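Local coordinates for protein peptidoglycan glycosyltransferase (Burkholderia ambifaria, PDB 5UY7) that belongs to the penicillin-binding proteins, bacterial cell-wall enzymes, and contains a transpeptidase domain of the beta-lactamase-like fold, at residues A[277-282]-A[424-429]. Sequence-based numbering, arbitrary orientation.
Sequences VSLALD and QVFTPT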
# COMPACT_ATOMS: atom_id res chain seq x y z
N VAL A 277 4.77 -6.74 8.68
CA VAL A 277 4.11 -7.94 9.17
C VAL A 277 4.33 -9.10 8.21
O VAL A 277 4.62 -10.22 8.64
CB VAL A 277 2.61 -7.65 9.39
CG1 VAL A 277 1.82 -8.95 9.53
CG2 VAL A 277 2.43 -6.76 10.61
N SER A 278 4.22 -8.85 6.89
CA SER A 278 4.46 -9.91 5.92
C SER A 278 5.82 -10.57 6.14
O SER A 278 5.94 -11.80 6.14
CB SER A 278 4.38 -9.36 4.49
OG SER A 278 3.07 -8.97 4.14
N LEU A 279 6.86 -9.75 6.31
CA LEU A 279 8.20 -10.33 6.44
C LEU A 279 8.33 -11.14 7.72
O LEU A 279 8.89 -12.24 7.71
CB LEU A 279 9.26 -9.23 6.39
CG LEU A 279 10.70 -9.74 6.43
CD1 LEU A 279 11.02 -10.65 5.25
CD2 LEU A 279 11.66 -8.55 6.49
N ALA A 280 7.81 -10.63 8.85
CA ALA A 280 7.92 -11.37 10.10
C ALA A 280 7.15 -12.69 10.03
O ALA A 280 7.60 -13.71 10.58
CB ALA A 280 7.41 -10.51 11.26
N LEU A 281 6.00 -12.70 9.37
CA LEU A 281 5.31 -13.97 9.12
C LEU A 281 6.15 -14.90 8.25
O LEU A 281 6.31 -16.09 8.56
CB LEU A 281 3.96 -13.72 8.45
CG LEU A 281 2.93 -12.96 9.29
CD1 LEU A 281 1.75 -12.55 8.42
CD2 LEU A 281 2.45 -13.88 10.42
N ASP A 282 6.70 -14.36 7.16
CA ASP A 282 7.44 -15.18 6.20
C ASP A 282 8.69 -15.78 6.83
O ASP A 282 9.08 -16.90 6.50
CB ASP A 282 7.80 -14.33 4.98
CG ASP A 282 7.64 -15.09 3.68
OD1 ASP A 282 6.59 -15.74 3.49
OD2 ASP A 282 8.57 -15.01 2.85
N GLN A 424 9.41 -13.66 -6.45
CA GLN A 424 8.78 -14.20 -5.25
C GLN A 424 9.27 -13.42 -4.04
O GLN A 424 10.44 -13.51 -3.67
CB GLN A 424 9.08 -15.68 -5.09
CG GLN A 424 8.08 -16.37 -4.17
CD GLN A 424 6.73 -16.55 -4.84
OE1 GLN A 424 6.66 -16.81 -6.05
NE2 GLN A 424 5.65 -16.42 -4.07
N VAL A 425 8.37 -12.66 -3.43
CA VAL A 425 8.68 -11.81 -2.29
C VAL A 425 8.33 -12.49 -0.98
O VAL A 425 9.11 -12.48 -0.03
CB VAL A 425 7.95 -10.46 -2.43
CG1 VAL A 425 8.15 -9.63 -1.17
CG2 VAL A 425 8.47 -9.72 -3.64
N PHE A 426 7.14 -13.10 -0.92
CA PHE A 426 6.66 -13.85 0.24
C PHE A 426 6.09 -15.17 -0.25
O PHE A 426 5.84 -15.35 -1.44
CB PHE A 426 5.58 -13.05 1.01
CG PHE A 426 6.00 -11.65 1.38
CD1 PHE A 426 7.07 -11.44 2.23
CD2 PHE A 426 5.30 -10.56 0.90
CE1 PHE A 426 7.45 -10.15 2.57
CE2 PHE A 426 5.68 -9.26 1.24
CZ PHE A 426 6.76 -9.05 2.07
N THR A 427 5.87 -16.11 0.67
CA THR A 427 5.17 -17.33 0.29
C THR A 427 3.69 -17.04 0.10
O THR A 427 3.17 -16.03 0.59
CB THR A 427 5.33 -18.42 1.35
OG1 THR A 427 4.75 -17.96 2.58
CG2 THR A 427 6.80 -18.77 1.56
N PRO A 428 2.98 -17.90 -0.64
CA PRO A 428 1.52 -17.71 -0.77
C PRO A 428 0.81 -17.70 0.57
O PRO A 428 -0.17 -16.97 0.75
CB PRO A 428 1.10 -18.90 -1.64
CG PRO A 428 2.32 -19.25 -2.43
CD PRO A 428 3.50 -18.95 -1.54
N THR A 429 1.27 -18.52 1.52
CA THR A 429 0.62 -18.56 2.83
C THR A 429 0.70 -17.21 3.51
O THR A 429 -0.31 -16.68 4.02
CB THR A 429 1.27 -19.64 3.69
OG1 THR A 429 0.98 -20.93 3.14
CG2 THR A 429 0.75 -19.56 5.12
O HOH W 1 10.47 -13.03 2.73
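D282, on the last turn of helix 273-282, uses its two carboxylate oxygens for different tasks on the loop that leads into helix 428-442. OD1 accepts the backbone N-H of T427 in an almost linear bond (2.9 Å, N-H...O angle 174°), met on the syn side and 23° out of the carboxylate plane. T427 OG1 lies 3.0 Å from the same OD1, and T430 OG1 is bonded to both, giving a cluster of three oxygens. D282 OD2 lies 3.4 Å from F426 CA and near the plane of the F426 ring at its edge; a water donates to it (2.7 Å) and to V425 O. Aspartate suits this helix end because its short side chain brings one carboxylate to the T427 amide through OD1 while OD2 takes the water.

T427 is the N-cap of helix 428-442, and P428 fits the first turn. In the transpeptidase domain, of the beta-lactamase-like fold, the contact ties the C-terminal end of helix 273-282 to the turn that starts helix 428-442.

The buried ring of F426 packs against helix 273-282. With chi1 at -53°, CG stands anti to the carbonyl carbon and the ring lies between S278 and V425. S278 CB sits over one face, 3.5 Å from the centroid, in a CH-pi contact; V425 CG1 covers the opposite face. Serine's short side chain lets CB reach the ring, while OG bonds back to P274 O within the helix. L279 CB adds a looser apolar touch on F426 CE1 (4.3 Å), and M344 of helix 338-347 packs against both L279 and F426.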